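Local coordinates for thiamine-biosynthesis protein ThiS (Geobacter metallireducens GS-15, PDB 3CWI) that probably acts as the ubiquitin-like sulfur carrier of thiamine biosynthesis, carrying sulfur on its C-terminal end for assembly of the thiazole ring, at residues E22-L27 and V60-F65; E38-V43 and D56-E61; A15-V20 and A51-D56. All coordinates share one frame; numbering follows the deposited sequence.

How the contacts relate
Contact 1 belongs to the core, while contacts 2 and 3 lie nearer the surface. Contacts 1 and 2 both use strand 59-63: in contact 1 the apolar side chains on one of its faces meet helix 20-26, and in contact 2 its backbone edge pairs with strand 36-39. Contact 3 joins two other strands, 17-19 and 53-55, the first running into helix 20-26, the second preceding strand 59-63. Contact 1 is purely apolar, without a hydrogen bond; contacts 2 and 3 rest on antiparallel backbone bonds, with polar and charged groups added in contact 2. Val54 CG1 of contact 3 packs 3.8 Å from Val60 CG1, a residue common to contacts 1 and 2.

Contact 1: E22-L27 and V60-F65; sequences ELLSAL and VEFLYF
Phe62 and the leucines Leu23, Leu24 and Leu27 form the meeting point of helix 20-26 and the residue just after it with the mixed sheet in this beta-grasp fold, the ubiquitin-like architecture of the ThiS family. The helix segment 22-26 crosses strand segment 60-63 at -64°, and with 11.6 Å between the two axes the gap is bridged by side chains alone; no hydrogen bond spans it. Phe62 reaches out from the strand with its ring set among the leucines. Its CG lies opposite the carbonyl carbon and beside the backbone N (chi1 -61°), which carries the far edge of the ring toward the helix. The side chain of Leu27 crosses that of Phe62 at about a right angle, and its CD1 lies near the ring plane, 3.6 Å from CE2. Leu23 also comes in near the plane, with CD1 4.3 Å from CZ, so that the rim of the ring rather than a face receives both methyls. Leu24 approaches differently: its side chain meets that of Phe62 at a slant, with CD1 3.8 Å from CE1, on the other side of CZ from the CE2 that Leu27 touches. One helical turn separates Leu23 from Leu27, and the bond from Leu27 N to Leu23 O keeps the two at the spacing that lets both reach one ring. Val5 and Val37 on the strands flanking 59-63 also touch Phe62, while Val54 packs against both Leu23 and Val60. Beside the ring, Leu23 and Val60 point at each other tip to tip, with CD1 of Leu23 4.2 Å from CG1 of Val60.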
loop_
_atom_site.group_PDB
_atom_site.type_symbol
_atom_site.label_atom_id
_atom_site.label_comp_id
_atom_site.label_asym_id
_atom_site.label_seq_id
_atom_site.Cartn_x
_atom_site.Cartn_y
_atom_site.Cartn_z
ATOM N N GLU A 22 1.958 -5.644 -6.054
ATOM C CA GLU A 22 3.413 -5.690 -6.084
ATOM C C GLU A 22 3.999 -5.005 -4.850
ATOM O O GLU A 22 5.004 -5.459 -4.301
ATOM C CB GLU A 22 3.947 -5.009 -7.346
ATOM C CG GLU A 22 3.499 -5.666 -8.644
ATOM C CD GLU A 22 3.881 -4.837 -9.853
ATOM O OE1 GLU A 22 3.570 -3.623 -9.856
ATOM O OE2 GLU A 22 4.471 -5.391 -10.805
ATOM N N LEU A 23 3.356 -3.924 -4.409
ATOM C CA LEU A 23 3.814 -3.167 -3.242
ATOM C C LEU A 23 3.789 -4.005 -1.970
ATOM O O LEU A 23 4.755 -4.025 -1.207
ATOM C CB LEU A 23 2.929 -1.929 -3.035
ATOM C CG LEU A 23 3.560 -0.641 -2.515
ATOM C CD1 LEU A 23 2.461 0.250 -1.978
ATOM C CD2 LEU A 23 4.585 -0.920 -1.441
ATOM N N LEU A 24 2.665 -4.673 -1.738
ATOM C CA LEU A 24 2.497 -5.508 -0.554
ATOM C C LEU A 24 3.579 -6.567 -0.494
ATOM O O LEU A 24 4.213 -6.770 0.544
ATOM C CB LEU A 24 1.130 -6.191 -0.579
ATOM C CG LEU A 24 -0.078 -5.452 0.002
ATOM C CD1 LEU A 24 -0.057 -3.981 -0.387
ATOM C CD2 LEU A 24 -1.338 -6.134 -0.506
ATOM N N SER A 25 3.786 -7.241 -1.619
ATOM C CA SER A 25 4.792 -8.284 -1.699
ATOM C C SER A 25 6.199 -7.730 -1.520
ATOM O O SER A 25 6.971 -8.227 -0.695
ATOM C CB SER A 25 4.685 -9.015 -3.038
ATOM O OG SER A 25 5.673 -10.026 -3.124
ATOM N N ALA A 26 6.542 -6.699 -2.280
ATOM C CA ALA A 26 7.877 -6.117 -2.174
ATOM C C ALA A 26 8.191 -5.713 -0.731
ATOM O O ALA A 26 9.236 -6.079 -0.197
ATOM C CB ALA A 26 8.000 -4.914 -3.095
ATOM N N LEU A 27 7.289 -4.955 -0.109
ATOM C CA LEU A 27 7.484 -4.521 1.272
ATOM C C LEU A 27 7.242 -5.672 2.238
ATOM O O LEU A 27 7.380 -5.517 3.457
ATOM C CB LEU A 27 6.531 -3.371 1.623
ATOM C CG LEU A 27 6.786 -2.005 0.998
ATOM C CD1 LEU A 27 5.829 -0.978 1.593
ATOM C CD2 LEU A 27 8.223 -1.595 1.265
ATOM N N VAL A 60 0.669 5.877 1.154
ATOM C CA VAL A 60 0.031 4.605 1.426
ATOM C C VAL A 60 0.093 4.281 2.907
ATOM O O VAL A 60 1.071 4.601 3.593
ATOM C CB VAL A 60 0.692 3.474 0.605
ATOM C CG1 VAL A 60 0.584 3.793 -0.879
ATOM C CG2 VAL A 60 2.157 3.325 0.992
ATOM N N GLU A 61 -0.965 3.656 3.407
ATOM C CA GLU A 61 -1.026 3.286 4.819
ATOM C C GLU A 61 -1.457 1.831 4.959
ATOM O O GLU A 61 -2.342 1.362 4.249
ATOM C CB GLU A 61 -2.032 4.174 5.544
ATOM C CG GLU A 61 -1.747 5.655 5.462
ATOM C CD GLU A 61 -2.925 6.478 5.948
ATOM O OE1 GLU A 61 -3.947 6.545 5.228
ATOM O OE2 GLU A 61 -2.836 7.045 7.052
ATOM N N PHE A 62 -0.818 1.127 5.879
ATOM C CA PHE A 62 -1.145 -0.262 6.134
ATOM C C PHE A 62 -1.746 -0.349 7.528
ATOM O O PHE A 62 -1.090 -0.025 8.517
ATOM C CB PHE A 62 0.109 -1.130 6.022
ATOM C CG PHE A 62 0.748 -1.083 4.664
ATOM C CD1 PHE A 62 0.034 -1.464 3.537
ATOM C CD2 PHE A 62 2.051 -0.628 4.505
ATOM C CE1 PHE A 62 0.603 -1.389 2.270
ATOM C CE2 PHE A 62 2.631 -0.549 3.239
ATOM C CZ PHE A 62 1.907 -0.928 2.130
ATOM N N LEU A 63 -3.008 -0.763 7.594
ATOM C CA LEU A 63 -3.709 -0.861 8.869
ATOM C C LEU A 63 -4.266 -2.268 9.099
ATOM O O LEU A 63 -4.596 -2.983 8.149
ATOM C CB LEU A 63 -4.857 0.154 8.911
ATOM C CG LEU A 63 -4.623 1.570 8.359
ATOM C CD1 LEU A 63 -5.907 2.372 8.493
ATOM C CD2 LEU A 63 -3.485 2.252 9.094
ATOM N N TYR A 64 -4.368 -2.658 10.368
ATOM C CA TYR A 64 -4.892 -3.972 10.720
ATOM C C TYR A 64 -6.030 -3.828 11.716
ATOM O O TYR A 64 -5.837 -3.314 12.815
ATOM C CB TYR A 64 -3.807 -4.850 11.346
ATOM C CG TYR A 64 -2.593 -5.074 10.480
ATOM C CD1 TYR A 64 -1.540 -4.156 10.466
ATOM C CD2 TYR A 64 -2.488 -6.210 9.682
ATOM C CE1 TYR A 64 -0.406 -4.374 9.679
ATOM C CE2 TYR A 64 -1.368 -6.436 8.898
ATOM C CZ TYR A 64 -0.332 -5.515 8.901
ATOM O OH TYR A 64 0.775 -5.745 8.119
ATOM N N PHE A 65 -7.214 -4.287 11.333
ATOM C CA PHE A 65 -8.368 -4.209 12.213
ATOM C C PHE A 65 -8.699 -5.565 12.831
ATOM O O PHE A 65 -8.794 -6.571 12.130
ATOM C CB PHE A 65 -9.576 -3.682 11.444
ATOM C CG PHE A 65 -9.400 -2.284 10.931
ATOM C CD1 PHE A 65 -8.514 -2.014 9.892
ATOM C CD2 PHE A 65 -10.109 -1.229 11.502
ATOM C CE1 PHE A 65 -8.333 -0.710 9.429
ATOM C CE2 PHE A 65 -9.937 0.077 11.050
ATOM C CZ PHE A 65 -9.045 0.338 10.008
#

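Contact 2: E38-V43 and D56-E61; sequences ELNGEV and DGDAVE
Glu38 and Glu61 face each other as an antiparallel hydrogen-bonded pair, Glu38 N giving a nearly straight bond to Glu61 O and Glu61 N returning one to Glu38 O. From Glu38, CB lies 3.9 Å from Glu61 CB and closer to Glu61 OE1; CG runs past that oxygen at 4.1 Å, CD comes to 3.5 Å from it, and at the tip Glu38 OE1 stops 3.1 Å from Glu61 OE1. These two oxygens are acceptors, in carboxylates turned 74° apart, and their nearness would probably raise the proton affinity of one of them. A water donates to Glu61 OE1 and Ala59 O and accepts from Gly41 N, probably offsetting some of the charge. Cut back to an alanine here, the side chain would lose CG and the carboxylate, and Glu61 OE1, still bound by the water, would probably be less confined. Farther on, Asn40 N bonds Ala59 O and Asn40 OD1 accepts from Ala59 N at 2.9 Å, gripping Ala59 twice as the type I' turn from Leu39 to Glu42 begins. On the other face, Leu39 CD1 rests 3.6 Å from Val60 CG1. Strand 36-39 lies between strand 59-63 and the outermost strand 42-43, with Leu39 touching Leu44 and Thr52.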
loop_
_atom_site.group_PDB
_atom_site.type_symbol
_atom_site.label_atom_id
_atom_site.label_comp_id
_atom_site.label_asym_id
_atom_site.label_seq_id
_atom_site.Cartn_x
_atom_site.Cartn_y
_atom_site.Cartn_z
ATOM N N GLU A 38 -4.697 1.811 2.614
ATOM C CA GLU A 38 -5.241 3.129 2.309
ATOM C C GLU A 38 -4.279 3.831 1.364
ATOM O O GLU A 38 -3.066 3.806 1.569
ATOM C CB GLU A 38 -5.421 3.972 3.576
ATOM C CG GLU A 38 -6.760 3.771 4.273
ATOM C CD GLU A 38 -7.008 4.781 5.382
ATOM O OE1 GLU A 38 -6.951 6.002 5.103
ATOM O OE2 GLU A 38 -7.264 4.355 6.529
ATOM N N LEU A 39 -4.831 4.430 0.313
ATOM C CA LEU A 39 -4.037 5.150 -0.674
ATOM C C LEU A 39 -4.599 6.560 -0.759
ATOM O O LEU A 39 -5.765 6.757 -1.106
ATOM C CB LEU A 39 -4.124 4.460 -2.040
ATOM C CG LEU A 39 -3.440 5.181 -3.203
ATOM C CD1 LEU A 39 -1.963 5.441 -2.865
ATOM C CD2 LEU A 39 -3.556 4.334 -4.457
ATOM N N ASN A 40 -3.761 7.535 -0.424
ATOM C CA ASN A 40 -4.147 8.943 -0.431
ATOM C C ASN A 40 -5.431 9.201 0.365
ATOM O O ASN A 40 -6.314 9.950 -0.065
ATOM C CB ASN A 40 -4.278 9.456 -1.875
ATOM C CG ASN A 40 -2.946 9.424 -2.622
ATOM O OD1 ASN A 40 -1.881 9.519 -2.006
ATOM N ND2 ASN A 40 -3.001 9.315 -3.948
ATOM N N GLY A 41 -5.520 8.561 1.530
ATOM C CA GLY A 41 -6.653 8.741 2.422
ATOM C C GLY A 41 -7.923 7.986 2.105
ATOM O O GLY A 41 -8.976 8.255 2.690
ATOM N N GLU A 42 -7.836 7.036 1.188
ATOM C CA GLU A 42 -9.007 6.260 0.821
ATOM C C GLU A 42 -8.732 4.777 0.988
ATOM O O GLU A 42 -7.705 4.272 0.533
ATOM C CB GLU A 42 -9.382 6.569 -0.619
ATOM C CG GLU A 42 -10.437 5.669 -1.188
ATOM C CD GLU A 42 -10.828 6.097 -2.580
ATOM O OE1 GLU A 42 -9.918 6.450 -3.363
ATOM O OE2 GLU A 42 -12.037 6.071 -2.892
ATOM N N VAL A 43 -9.642 4.087 1.664
ATOM C CA VAL A 43 -9.499 2.662 1.874
ATOM C C VAL A 43 -9.745 1.963 0.543
ATOM O O VAL A 43 -10.731 2.236 -0.148
ATOM C CB VAL A 43 -10.506 2.139 2.926
ATOM C CG1 VAL A 43 -10.488 0.622 2.954
ATOM C CG2 VAL A 43 -10.158 2.692 4.304
ATOM N N ASP A 56 4.912 8.254 -7.733
ATOM C CA ASP A 56 5.744 9.173 -6.957
ATOM C C ASP A 56 4.861 10.185 -6.228
ATOM O O ASP A 56 3.957 10.777 -6.819
ATOM C CB ASP A 56 6.717 9.918 -7.879
ATOM C CG ASP A 56 7.613 10.886 -7.125
ATOM O OD1 ASP A 56 8.613 10.442 -6.525
ATOM O OD2 ASP A 56 7.306 12.099 -7.122
ATOM N N GLY A 57 5.114 10.373 -4.939
ATOM C CA GLY A 57 4.340 11.327 -4.171
ATOM C C GLY A 57 3.078 10.806 -3.501
ATOM O O GLY A 57 2.481 11.522 -2.709
ATOM N N ASP A 58 2.663 9.575 -3.803
ATOM C CA ASP A 58 1.453 9.023 -3.192
ATOM C C ASP A 58 1.696 8.629 -1.729
ATOM O O ASP A 58 2.835 8.391 -1.326
ATOM C CB ASP A 58 0.960 7.801 -3.977
ATOM C CG ASP A 58 0.242 8.174 -5.266
ATOM O OD1 ASP A 58 -0.151 9.353 -5.420
ATOM O OD2 ASP A 58 0.043 7.277 -6.127
ATOM N N ALA A 59 0.622 8.567 -0.944
ATOM C CA ALA A 59 0.715 8.205 0.472
ATOM C C ALA A 59 -0.043 6.909 0.725
ATOM O O ALA A 59 -1.254 6.844 0.534
ATOM C CB ALA A 59 0.136 9.311 1.334
ATOM N N VAL A 60 0.669 5.877 1.154
ATOM C CA VAL A 60 0.031 4.605 1.426
ATOM C C VAL A 60 0.093 4.281 2.907
ATOM O O VAL A 60 1.071 4.601 3.593
ATOM C CB VAL A 60 0.692 3.474 0.605
ATOM C CG1 VAL A 60 0.584 3.793 -0.879
ATOM C CG2 VAL A 60 2.157 3.325 0.992
ATOM N N GLU A 61 -0.965 3.656 3.407
ATOM C CA GLU A 61 -1.026 3.286 4.819
ATOM C C GLU A 61 -1.457 1.831 4.959
ATOM O O GLU A 61 -2.342 1.362 4.249
ATOM C CB GLU A 61 -2.032 4.174 5.544
ATOM C CG GLU A 61 -1.747 5.655 5.462
ATOM C CD GLU A 61 -2.925 6.478 5.948
ATOM O OE1 GLU A 61 -3.947 6.545 5.228
ATOM O OE2 GLU A 61 -2.836 7.045 7.052
HETATM O O HOH W 1 -3.389 7.119 2.612
#

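Contact 3: A15-V20 and A51-D56; sequences AESLNV and ATTVKD
Leu18 and Val54 pair through their backbones at the middle of a small two-stranded antiparallel sheet, 17-19 with 53-55, a separate sheet from the main mixed one of the beta-grasp fold. The backbone hydrogen bonds come first. Val54 N points almost straight at Leu18 O, 2.7 Å away, and Leu18 N answers with a longer bond of 3.2 Å to Val54 O, closing the hydrogen-bonded pair. Where strand 17-19 gives way to helix 20-26, Val20 N still reaches Thr52 O at 3.0 Å, though with a bent N-H...O angle of 141°.

Weaker CA-H...O contacts fill the steps between these bonds. Asn19 CA sits 3.0 Å from Thr52 O, an oxygen that therefore receives both this contact and the Val20 N-H. Likewise Thr53 CA approaches Leu18 O, and Ser17 CA approaches Val54 O.

Polar ends find partners nearby. Thr52 OG1 bonds Ala48 O. Asn19, at the N-cap of the helix, holds CG between its backbone N and carbonyl carbon (chi1 57°), turned off the partner strand, and OD1 caps Glu22 N.

Side-chain packing completes the contact. At the strand end Val20 and Thr52 lie alongside each other and point the same way, with Val20 CG2 3.8 Å from Thr52 CB; Leu44 touches both. Val54 is buried on the face it shares with Leu18 and packs on Leu23 and Val60. The other face carries Ser17, Asn19 and Thr53, and there the methyl CG2 of Thr53 touches both Leu18 O, 3.3 Å away, and Ser17 CB, 3.7 Å away.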
loop_
_atom_site.group_PDB
_atom_site.type_symbol
_atom_site.label_atom_id
_atom_site.label_comp_id
_atom_site.label_asym_id
_atom_site.label_seq_id
_atom_site.Cartn_x
_atom_site.Cartn_y
_atom_site.Cartn_z
ATOM N N ALA A 15 11.675 1.556 -10.090
ATOM C CA ALA A 15 10.285 1.578 -10.548
ATOM C C ALA A 15 9.710 2.989 -10.580
ATOM O O ALA A 15 9.973 3.799 -9.689
ATOM C CB ALA A 15 9.427 0.689 -9.656
ATOM N N GLU A 16 8.923 3.278 -11.612
ATOM C CA GLU A 16 8.297 4.588 -11.759
ATOM C C GLU A 16 6.889 4.539 -11.171
ATOM O O GLU A 16 6.261 5.573 -10.937
ATOM C CB GLU A 16 8.238 4.976 -13.239
ATOM C CG GLU A 16 9.594 4.935 -13.935
ATOM C CD GLU A 16 10.655 5.688 -13.158
ATOM O OE1 GLU A 16 10.396 6.848 -12.772
ATOM O OE2 GLU A 16 11.753 5.125 -12.943
ATOM N N SER A 17 6.410 3.322 -10.938
ATOM C CA SER A 17 5.097 3.079 -10.361
ATOM C C SER A 17 4.988 1.593 -10.034
ATOM O O SER A 17 5.791 0.781 -10.498
ATOM C CB SER A 17 3.983 3.458 -11.342
ATOM O OG SER A 17 3.869 2.498 -12.377
ATOM N N LEU A 18 3.990 1.248 -9.231
ATOM C CA LEU A 18 3.746 -0.130 -8.830
ATOM C C LEU A 18 2.288 -0.296 -8.473
ATOM O O LEU A 18 1.652 0.649 -8.004
ATOM C CB LEU A 18 4.583 -0.493 -7.602
ATOM C CG LEU A 18 6.048 -0.849 -7.836
ATOM C CD1 LEU A 18 6.767 -0.929 -6.503
ATOM C CD2 LEU A 18 6.140 -2.171 -8.585
ATOM N N ASN A 19 1.744 -1.488 -8.700
ATOM C CA ASN A 19 0.357 -1.718 -8.334
ATOM C C ASN A 19 0.413 -2.158 -6.877
ATOM O O ASN A 19 1.482 -2.507 -6.364
ATOM C CB ASN A 19 -0.302 -2.787 -9.221
ATOM C CG ASN A 19 0.428 -4.114 -9.194
ATOM O OD1 ASN A 19 0.537 -4.761 -8.154
ATOM N ND2 ASN A 19 0.924 -4.533 -10.354
ATOM N N VAL A 20 -0.724 -2.124 -6.201
ATOM C CA VAL A 20 -0.766 -2.479 -4.794
ATOM C C VAL A 20 -0.282 -3.886 -4.499
ATOM O O VAL A 20 0.416 -4.108 -3.509
ATOM C CB VAL A 20 -2.183 -2.288 -4.237
ATOM C CG1 VAL A 20 -2.247 -2.748 -2.788
ATOM C CG2 VAL A 20 -2.570 -0.830 -4.346
ATOM N N ALA A 51 -5.010 -3.517 -10.138
ATOM C CA ALA A 51 -5.221 -2.358 -11.007
ATOM C C ALA A 51 -4.843 -1.009 -10.395
ATOM O O ALA A 51 -4.475 -0.075 -11.109
ATOM C CB ALA A 51 -6.675 -2.321 -11.466
ATOM N N THR A 52 -4.935 -0.916 -9.076
ATOM C CA THR A 52 -4.616 0.315 -8.376
ATOM C C THR A 52 -3.113 0.552 -8.397
ATOM O O THR A 52 -2.323 -0.320 -8.021
ATOM C CB THR A 52 -5.131 0.252 -6.928
ATOM O OG1 THR A 52 -6.527 -0.070 -6.942
ATOM C CG2 THR A 52 -4.938 1.587 -6.228
ATOM N N THR A 53 -2.714 1.741 -8.827
ATOM C CA THR A 53 -1.299 2.054 -8.927
ATOM C C THR A 53 -0.826 3.164 -7.994
ATOM O O THR A 53 -1.516 4.161 -7.784
ATOM C CB THR A 53 -0.947 2.443 -10.370
ATOM O OG1 THR A 53 -1.595 1.535 -11.273
ATOM C CG2 THR A 53 0.552 2.363 -10.585
ATOM N N VAL A 54 0.366 2.968 -7.446
ATOM C CA VAL A 54 0.984 3.931 -6.549
ATOM C C VAL A 54 2.097 4.611 -7.321
ATOM O O VAL A 54 2.960 3.944 -7.887
ATOM C CB VAL A 54 1.571 3.232 -5.309
ATOM C CG1 VAL A 54 2.132 4.270 -4.351
ATOM C CG2 VAL A 54 0.494 2.393 -4.627
ATOM N N LYS A 55 2.075 5.941 -7.358
ATOM C CA LYS A 55 3.094 6.688 -8.091
ATOM C C LYS A 55 3.891 7.610 -7.175
ATOM O O LYS A 55 3.597 7.723 -5.986
ATOM C CB LYS A 55 2.427 7.503 -9.204
ATOM C CG LYS A 55 1.564 6.657 -10.138
ATOM C CD LYS A 55 0.874 7.507 -11.198
ATOM C CE LYS A 55 -0.009 6.651 -12.104
ATOM N NZ LYS A 55 -0.671 7.462 -13.155
ATOM N N ASP A 56 4.912 8.254 -7.733
ATOM C CA ASP A 56 5.744 9.173 -6.957
ATOM C C ASP A 56 4.861 10.185 -6.228
ATOM O O ASP A 56 3.957 10.777 -6.819
ATOM C CB ASP A 56 6.717 9.918 -7.879
ATOM C CG ASP A 56 7.613 10.886 -7.125
ATOM O OD1 ASP A 56 8.613 10.442 -6.525
ATOM O OD2 ASP A 56 7.306 12.099 -7.122
#